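Local coordinates for protein arginyl-tRNA synthetase, putative (Plasmodium falciparum, PDB 5JLD) that probably catalyses the ATP-dependent joining of L-arginine to tRNA(Arg), with release of AMP and diphosphate, as a class I aminoacyl-tRNA synthetase, at residues A[276-281]-A[332-337]; A[513-518]-A[543-548]. One frame throughout, in Å; residues are numbered along the deposited sequence.

Contact 1 (A[276-281]-A[332-337]); sequences SFYVPM and LYYRLT
The ring of Y334, projecting from helix 326-337, receives two aromatic edges from the turn that precedes helix 282-292. Y334 CG lies anti to its backbone N (chi1 175°), carrying the ring out toward that turn. F277 meets it edge-to-face, planes 79° apart, with F277 CE2 3.7 Å from Y334 CZ over one face of the tyrosine. Y278 makes a more offset edge-to-face pair: its CE1 lies 3.9 Å from Y334 CB, which sits at the edge of the Y278 ring and near its plane. F277 CD2 in turn stands above the centre of the Y278 ring, so the two neighbouring rings also pack on each other. M281, at the end of the turn, crosses Y334 at about a right angle. Its chain bends at chi3 (76°), bringing CE to 4.0 Å from Y334 CD1 and SD to 5.2 Å from the Y334 ring centroid, an oblique Met-aromatic contact. The polar link is indirect: one water is hydrogen-bonded to Y278 OH (2.8 Å) and accepts from R335 NE at 3.0 Å, in the guanidinium plane. R335 NH1 makes a salt bridge with D137 on strand 133-137. The result is an aromatic cluster joining loop to helix in the class I, Rossmann-like catalytic domain.

Contact 2 (A[513-518]-A[543-548]); sequences INLGLH and YDLTTT
The carbonyl oxygen of D544 is gripped twice by T548, whose methyl group packs on L515 of the facing helix. T548 N donates to D544 O at 2.8 Å as part of the helix, and T548 OG1 adds a second bond of 3.0 Å to the same oxygen from well above the carbonyl plane, 51° out of it. The two segments form an antiparallel helix pair within the DALR anticodon-binding domain, an all-helical bundle in synthetases of this family; their local axes approach to 9.9 Å and their N-to-C directions differ by 163°. With its hydroxyl turned back to its own helix, T548 puts OG1 anti to its carbonyl carbon and CG2 anti to its backbone nitrogen, and this methyl reaches the backbone of the partner, 3.6 Å from L515 CA. Beside it the leucine branches meet, L515 CD1 and L545 CD1 being 4.0 Å apart. Helix 564-584 lies alongside both leucines, through L570 and T574 for L515 and L577 for L545. One helical turn further along, H518 extends its imidazole across the interface to CB of D544 and to N, CA and CB of L545. Its ring also stacks on Y541, whose hydroxyl bonds to the H518 carbonyl oxygen, so the histidine is tied to helix 536-556 through backbone as well as ring. The D544 carboxylate is turned 58° from the imidazole plane and does not pair with it. Instead the methylene of the aspartate does the touching, with D544 CB 3.4 Å from H518 CE1.

The two contacts occupy different domains on opposite sides of the chain's centre, about 46 Å apart between centres and about 31 Å between nearest atoms. Contact 1 sets a loop turn against a helix of the catalytic domain, contact 2 a helix against a helix of the anticodon-binding domain, and they share no secondary-structure element. Both are partly buried, each with two buried residues, but contact 1 also includes an exposed one. Their chemistry differs accordingly: aromatic edges, a methionine and a bridging water beside the parallel sheet of the catalytic domain, as against branched aliphatic groups and one imidazole between helices. Direct hydrogen bonds between the paired segments are absent from both.

Contact 1 (A[276-281]-A[332-337])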
ATOM      1  N   SER A 276     -11.318 -20.860 -10.629  1.00 47.36           N
ATOM      2  CA  SER A 276     -12.186 -22.039 -10.483  1.00 44.08           C
ATOM      3  C   SER A 276     -13.332 -21.760  -9.521  1.00 45.96           C
ATOM      4  O   SER A 276     -14.467 -22.191  -9.754  1.00 49.67           O
ATOM      5  CB  SER A 276     -11.387 -23.256  -9.995  1.00 43.64           C
ATOM      6  OG  SER A 276     -10.892 -23.066  -8.673  1.00 48.19           O
ATOM      7  N   PHE A 277     -13.027 -20.996  -8.468  1.00 49.21           N
ATOM      8  CA  PHE A 277     -14.003 -20.674  -7.425  1.00 51.01           C
ATOM      9  C   PHE A 277     -15.264 -20.045  -8.004  1.00 48.84           C
ATOM     10  O   PHE A 277     -16.356 -20.233  -7.468  1.00 44.15           O
ATOM     11  CB  PHE A 277     -13.388 -19.746  -6.360  1.00 44.52           C
ATOM     12  CG  PHE A 277     -14.354 -19.350  -5.259  1.00 45.20           C
ATOM     13  CD1 PHE A 277     -14.556 -20.176  -4.156  1.00 49.97           C
ATOM     14  CD2 PHE A 277     -15.064 -18.163  -5.332  1.00 40.88           C
ATOM     15  CE1 PHE A 277     -15.446 -19.820  -3.139  1.00 48.95           C
ATOM     16  CE2 PHE A 277     -15.968 -17.803  -4.320  1.00 45.34           C
ATOM     17  CZ  PHE A 277     -16.155 -18.633  -3.221  1.00 44.14           C
ATOM     18  N   TYR A 278     -15.135 -19.319  -9.108  1.00 39.81           N
ATOM     19  CA  TYR A 278     -16.311 -18.622  -9.616  1.00 40.51           C
ATOM     20  C   TYR A 278     -17.079 -19.429 -10.657  1.00 42.12           C
ATOM     21  O   TYR A 278     -18.211 -19.090 -11.003  1.00 43.60           O
ATOM     22  CB  TYR A 278     -15.903 -17.267 -10.176  1.00 43.31           C
ATOM     23  CG  TYR A 278     -15.172 -16.441  -9.137  1.00 47.47           C
ATOM     24  CD1 TYR A 278     -15.879 -15.679  -8.200  1.00 44.19           C
ATOM     25  CD2 TYR A 278     -13.782 -16.435  -9.079  1.00 38.01           C
ATOM     26  CE1 TYR A 278     -15.213 -14.903  -7.232  1.00 39.97           C
ATOM     27  CE2 TYR A 278     -13.104 -15.675  -8.123  1.00 41.15           C
ATOM     28  CZ  TYR A 278     -13.830 -14.913  -7.196  1.00 39.84           C
ATOM     29  OH  TYR A 278     -13.160 -14.177  -6.253  1.00 38.30           O
ATOM     30  N   VAL A 279     -16.459 -20.502 -11.136  1.00 41.17           N
ATOM     31  CA  VAL A 279     -17.041 -21.265 -12.224  1.00 42.58           C
ATOM     32  C   VAL A 279     -18.509 -21.697 -11.958  1.00 50.70           C
ATOM     33  O   VAL A 279     -19.348 -21.547 -12.842  1.00 45.85           O
ATOM     34  CB  VAL A 279     -16.145 -22.484 -12.549  1.00 47.70           C
ATOM     35  CG1 VAL A 279     -16.862 -23.485 -13.464  1.00 44.22           C
ATOM     36  CG2 VAL A 279     -14.833 -21.988 -13.185  1.00 45.82           C
ATOM     37  N   PRO A 280     -18.840 -22.166 -10.735  1.00 46.46           N
ATOM     38  CA  PRO A 280     -20.250 -22.559 -10.527  1.00 44.60           C
ATOM     39  C   PRO A 280     -21.268 -21.408 -10.436  1.00 46.26           C
ATOM     40  O   PRO A 280     -22.437 -21.699 -10.230  1.00 44.72           O
ATOM     41  CB  PRO A 280     -20.220 -23.295  -9.180  1.00 42.72           C
ATOM     42  CG  PRO A 280     -18.771 -23.629  -8.936  1.00 51.90           C
ATOM     43  CD  PRO A 280     -18.007 -22.510  -9.568  1.00 45.03           C
ATOM     44  N   MET A 281     -20.870 -20.147 -10.557  1.00 40.88           N
ATOM     45  CA  MET A 281     -21.872 -19.087 -10.481  1.00 49.20           C
ATOM     46  C   MET A 281     -21.936 -18.243 -11.759  1.00 53.74           C
ATOM     47  O   MET A 281     -22.801 -17.359 -11.891  1.00 50.55           O
ATOM     48  CB  MET A 281     -21.629 -18.208  -9.250  1.00 39.39           C
ATOM     49  CG  MET A 281     -20.371 -17.363  -9.253  1.00 41.66           C
ATOM     50  SD  MET A 281     -20.107 -16.522  -7.650  1.00 46.49           S
ATOM     51  CE  MET A 281     -19.503 -17.889  -6.643  1.00 38.38           C
ATOM     52  N   LEU A 332     -16.210  -9.628  -9.224  1.00 40.81           N
ATOM     53  CA  LEU A 332     -16.628  -8.351  -8.616  1.00 38.91           C
ATOM     54  C   LEU A 332     -18.088  -8.448  -8.131  1.00 36.65           C
ATOM     55  O   LEU A 332     -18.424  -7.935  -7.058  1.00 38.69           O
ATOM     56  CB  LEU A 332     -16.445  -7.185  -9.588  1.00 42.37           C
ATOM     57  CG  LEU A 332     -16.512  -5.766  -9.010  1.00 45.49           C
ATOM     58  CD1 LEU A 332     -15.849  -5.634  -7.626  1.00 36.01           C
ATOM     59  CD2 LEU A 332     -15.844  -4.816  -9.993  1.00 33.90           C
ATOM     60  N   TYR A 333     -18.941  -9.110  -8.920  1.00 34.46           N
ATOM     61  CA  TYR A 333     -20.302  -9.456  -8.469  1.00 43.73           C
ATOM     62  C   TYR A 333     -20.310 -10.111  -7.082  1.00 38.93           C
ATOM     63  O   TYR A 333     -21.078  -9.729  -6.186  1.00 42.61           O
ATOM     64  CB  TYR A 333     -20.990 -10.403  -9.467  1.00 45.76           C
ATOM     65  CG  TYR A 333     -22.181 -11.126  -8.861  1.00 43.49           C
ATOM     66  CD1 TYR A 333     -23.430 -10.524  -8.804  1.00 41.04           C
ATOM     67  CD2 TYR A 333     -22.041 -12.398  -8.313  1.00 41.69           C
ATOM     68  CE1 TYR A 333     -24.515 -11.178  -8.225  1.00 44.04           C
ATOM     69  CE2 TYR A 333     -23.112 -13.052  -7.734  1.00 44.11           C
ATOM     70  CZ  TYR A 333     -24.346 -12.442  -7.701  1.00 47.51           C
ATOM     71  OH  TYR A 333     -25.401 -13.097  -7.132  1.00 58.20           O
ATOM     72  N   TYR A 334     -19.443 -11.106  -6.922  1.00 45.36           N
ATOM     73  CA  TYR A 334     -19.340 -11.861  -5.683  1.00 46.05           C
ATOM     74  C   TYR A 334     -18.877 -10.967  -4.536  1.00 43.93           C
ATOM     75  O   TYR A 334     -19.460 -10.985  -3.468  1.00 46.31           O
ATOM     76  CB  TYR A 334     -18.385 -13.052  -5.852  1.00 43.58           C
ATOM     77  CG  TYR A 334     -18.126 -13.830  -4.570  1.00 40.50           C
ATOM     78  CD1 TYR A 334     -19.004 -14.821  -4.134  1.00 36.17           C
ATOM     79  CD2 TYR A 334     -17.000 -13.556  -3.789  1.00 39.81           C
ATOM     80  CE1 TYR A 334     -18.758 -15.535  -2.943  1.00 36.47           C
ATOM     81  CE2 TYR A 334     -16.750 -14.252  -2.620  1.00 41.54           C
ATOM     82  CZ  TYR A 334     -17.631 -15.234  -2.198  1.00 42.37           C
ATOM     83  OH  TYR A 334     -17.350 -15.896  -1.034  1.00 51.14           O
ATOM     84  N   ARG A 335     -17.832 -10.183  -4.769  1.00 41.38           N
ATOM     85  CA  ARG A 335     -17.274  -9.325  -3.723  1.00 37.84           C
ATOM     86  C   ARG A 335     -18.295  -8.287  -3.271  1.00 37.45           C
ATOM     87  O   ARG A 335     -18.411  -7.995  -2.079  1.00 34.48           O
ATOM     88  CB  ARG A 335     -15.982  -8.661  -4.225  1.00 36.03           C
ATOM     89  CG  ARG A 335     -14.903  -9.711  -4.491  1.00 36.90           C
ATOM     90  CD  ARG A 335     -13.767  -9.236  -5.377  1.00 35.99           C
ATOM     91  NE  ARG A 335     -12.736 -10.270  -5.419  1.00 41.23           N
ATOM     92  CZ  ARG A 335     -11.588 -10.204  -6.087  1.00 39.95           C
ATOM     93  NH1 ARG A 335     -11.252  -9.124  -6.799  1.00 40.06           N
ATOM     94  NH2 ARG A 335     -10.752 -11.227  -6.019  1.00 35.32           N
ATOM     95  N   LEU A 336     -19.079  -7.777  -4.214  1.00 43.38           N
ATOM     96  CA  LEU A 336     -20.033  -6.715  -3.883  1.00 46.04           C
ATOM     97  C   LEU A 336     -21.305  -7.241  -3.199  1.00 45.61           C
ATOM     98  O   LEU A 336     -21.786  -6.639  -2.224  1.00 41.71           O
ATOM     99  CB  LEU A 336     -20.402  -5.939  -5.147  1.00 41.24           C
ATOM    100  CG  LEU A 336     -19.298  -5.013  -5.662  1.00 43.04           C
ATOM    101  CD1 LEU A 336     -19.702  -4.451  -7.000  1.00 43.27           C
ATOM    102  CD2 LEU A 336     -19.034  -3.887  -4.672  1.00 43.49           C
ATOM    103  N   THR A 337     -21.841  -8.354  -3.708  1.00 43.70           N
ATOM    104  CA  THR A 337     -23.123  -8.857  -3.207  1.00 45.67           C
ATOM    105  C   THR A 337     -22.963  -9.858  -2.055  1.00 43.99           C
ATOM    106  O   THR A 337     -23.809  -9.918  -1.168  1.00 45.56           O
ATOM    107  CB  THR A 337     -23.961  -9.526  -4.339  1.00 42.75           C
ATOM    108  OG1 THR A 337     -23.307 -10.716  -4.792  1.00 43.45           O
ATOM    109  CG2 THR A 337     -24.147  -8.568  -5.520  1.00 41.39           C
TER
HETATM  110  O   HOH W   1     -13.134 -12.728  -3.833  1.00 40.00           O

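Contact 2 (A[513-518]-A[543-548])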
ATOM      1  N   ILE A 513      11.382  20.972  17.234  1.00 48.84           N
ATOM      2  CA  ILE A 513      10.168  21.436  16.572  1.00 51.00           C
ATOM      3  C   ILE A 513       9.940  20.655  15.285  1.00 47.03           C
ATOM      4  O   ILE A 513       8.864  20.108  15.072  1.00 44.97           O
ATOM      5  CB  ILE A 513      10.223  22.950  16.233  1.00 50.40           C
ATOM      6  CG1 ILE A 513      10.133  23.795  17.501  1.00 53.55           C
ATOM      7  CG2 ILE A 513       9.080  23.328  15.304  1.00 42.45           C
ATOM      8  CD1 ILE A 513       8.818  23.621  18.250  1.00 51.24           C
ATOM      9  N   ASN A 514      10.963  20.599  14.438  1.00 46.41           N
ATOM     10  CA  ASN A 514      10.844  19.932  13.136  1.00 51.03           C
ATOM     11  C   ASN A 514      10.560  18.421  13.233  1.00 50.40           C
ATOM     12  O   ASN A 514       9.741  17.865  12.466  1.00 40.30           O
ATOM     13  CB  ASN A 514      12.114  20.161  12.318  1.00 50.31           C
ATOM     14  CG  ASN A 514      12.150  21.529  11.667  1.00 49.15           C
ATOM     15  OD1 ASN A 514      11.245  22.338  11.856  1.00 54.79           O
ATOM     16  ND2 ASN A 514      13.205  21.796  10.899  1.00 45.31           N
ATOM     17  N   LEU A 515      11.241  17.768  14.175  1.00 45.89           N
ATOM     18  CA  LEU A 515      10.988  16.361  14.444  1.00 48.21           C
ATOM     19  C   LEU A 515       9.540  16.158  14.910  1.00 42.99           C
ATOM     20  O   LEU A 515       8.826  15.293  14.391  1.00 38.79           O
ATOM     21  CB  LEU A 515      11.987  15.825  15.479  1.00 46.34           C
ATOM     22  CG  LEU A 515      11.788  14.353  15.864  1.00 41.28           C
ATOM     23  CD1 LEU A 515      11.745  13.506  14.597  1.00 44.57           C
ATOM     24  CD2 LEU A 515      12.877  13.857  16.782  1.00 37.37           C
ATOM     25  N   GLY A 516       9.108  16.977  15.871  1.00 46.72           N
ATOM     26  CA  GLY A 516       7.736  16.931  16.366  1.00 41.95           C
ATOM     27  C   GLY A 516       6.728  17.050  15.237  1.00 46.08           C
ATOM     28  O   GLY A 516       5.783  16.242  15.116  1.00 53.00           O
ATOM     29  N   LEU A 517       6.952  18.044  14.384  1.00 41.63           N
ATOM     30  CA  LEU A 517       6.095  18.293  13.238  1.00 47.85           C
ATOM     31  C   LEU A 517       5.994  17.049  12.356  1.00 48.05           C
ATOM     32  O   LEU A 517       4.887  16.557  12.048  1.00 41.10           O
ATOM     33  CB  LEU A 517       6.626  19.467  12.411  1.00 47.02           C
ATOM     34  CG  LEU A 517       5.925  19.676  11.062  1.00 41.00           C
ATOM     35  CD1 LEU A 517       4.459  19.994  11.287  1.00 41.25           C
ATOM     36  CD2 LEU A 517       6.593  20.778  10.224  1.00 36.83           C
ATOM     37  N   HIS A 518       7.158  16.541  11.960  1.00 45.11           N
ATOM     38  CA  HIS A 518       7.161  15.419  11.063  1.00 45.63           C
ATOM     39  C   HIS A 518       6.390  14.243  11.671  1.00 46.50           C
ATOM     40  O   HIS A 518       5.576  13.615  10.997  1.00 38.63           O
ATOM     41  CB  HIS A 518       8.572  14.997  10.700  1.00 44.64           C
ATOM     42  CG  HIS A 518       8.613  14.109   9.492  1.00 52.48           C
ATOM     43  ND1 HIS A 518       8.364  14.582   8.221  1.00 51.51           N
ATOM     44  CD2 HIS A 518       8.821  12.776   9.364  1.00 41.87           C
ATOM     45  CE1 HIS A 518       8.448  13.586   7.356  1.00 46.34           C
ATOM     46  NE2 HIS A 518       8.717  12.477   8.027  1.00 45.53           N
ATOM     47  N   TYR A 543      11.650   7.650   5.426  1.00 49.93           N
ATOM     48  CA  TYR A 543      13.000   8.107   5.159  1.00 52.54           C
ATOM     49  C   TYR A 543      13.154   9.479   5.804  1.00 51.11           C
ATOM     50  O   TYR A 543      14.142   9.745   6.511  1.00 50.51           O
ATOM     51  CB  TYR A 543      13.280   8.166   3.649  1.00 54.28           C
ATOM     52  CG  TYR A 543      14.701   8.570   3.306  1.00 54.70           C
ATOM     53  CD1 TYR A 543      15.741   7.650   3.388  1.00 56.41           C
ATOM     54  CD2 TYR A 543      15.002   9.866   2.900  1.00 57.89           C
ATOM     55  CE1 TYR A 543      17.037   8.001   3.083  1.00 60.11           C
ATOM     56  CE2 TYR A 543      16.314  10.239   2.592  1.00 65.36           C
ATOM     57  CZ  TYR A 543      17.324   9.299   2.688  1.00 66.19           C
ATOM     58  OH  TYR A 543      18.618   9.640   2.381  1.00 64.51           O
ATOM     59  N   ASP A 544      12.150  10.334   5.622  1.00 43.53           N
ATOM     60  CA  ASP A 544      12.343  11.697   6.092  1.00 42.94           C
ATOM     61  C   ASP A 544      12.411  11.626   7.600  1.00 43.97           C
ATOM     62  O   ASP A 544      13.239  12.316   8.209  1.00 48.46           O
ATOM     63  CB  ASP A 544      11.249  12.634   5.585  1.00 36.07           C
ATOM     64  CG  ASP A 544      11.301  12.803   4.064  1.00 49.88           C
ATOM     65  OD1 ASP A 544      12.335  12.424   3.449  1.00 54.98           O
ATOM     66  OD2 ASP A 544      10.324  13.307   3.475  1.00 48.69           O
ATOM     67  N   LEU A 545      11.644  10.696   8.189  1.00 40.33           N
ATOM     68  CA  LEU A 545      11.638  10.596   9.638  1.00 42.50           C
ATOM     69  C   LEU A 545      13.067  10.356  10.111  1.00 48.34           C
ATOM     70  O   LEU A 545      13.563  11.028  11.031  1.00 45.17           O
ATOM     71  CB  LEU A 545      10.713   9.494  10.115  1.00 41.14           C
ATOM     72  CG  LEU A 545      10.747   9.226  11.618  1.00 44.39           C
ATOM     73  CD1 LEU A 545      10.384  10.483  12.396  1.00 45.27           C
ATOM     74  CD2 LEU A 545       9.791   8.074  11.959  1.00 39.65           C
ATOM     75  N   THR A 546      13.763   9.466   9.415  1.00 49.20           N
ATOM     76  CA  THR A 546      15.091   9.110   9.861  1.00 51.25           C
ATOM     77  C   THR A 546      15.991  10.335   9.732  1.00 51.21           C
ATOM     78  O   THR A 546      16.691  10.682  10.687  1.00 58.62           O
ATOM     79  CB  THR A 546      15.659   7.876   9.088  1.00 45.37           C
ATOM     80  OG1 THR A 546      16.069   8.253   7.770  1.00 52.14           O
ATOM     81  CG2 THR A 546      14.600   6.766   9.005  1.00 43.30           C
ATOM     82  N   THR A 547      15.920  11.059   8.617  1.00 50.19           N
ATOM     83  CA  THR A 547      16.918  12.126   8.433  1.00 47.16           C
ATOM     84  C   THR A 547      16.631  13.267   9.393  1.00 53.84           C
ATOM     85  O   THR A 547      17.546  13.806  10.044  1.00 54.07           O
ATOM     86  CB  THR A 547      16.952  12.659   7.002  1.00 49.37           C
ATOM     87  OG1 THR A 547      15.669  13.193   6.669  1.00 52.04           O
ATOM     88  CG2 THR A 547      17.336  11.542   6.006  1.00 47.88           C
ATOM     89  N   THR A 548      15.354  13.619   9.496  1.00 45.27           N
ATOM     90  CA  THR A 548      14.947  14.623  10.455  1.00 48.36           C
ATOM     91  C   THR A 548      15.504  14.220  11.811  1.00 52.88           C
ATOM     92  O   THR A 548      16.130  15.050  12.498  1.00 54.21           O
ATOM     93  CB  THR A 548      13.428  14.772  10.512  1.00 49.14           C
ATOM     94  OG1 THR A 548      12.957  15.146   9.215  1.00 44.67           O
ATOM     95  CG2 THR A 548      13.028  15.848  11.523  1.00 49.85           C
TER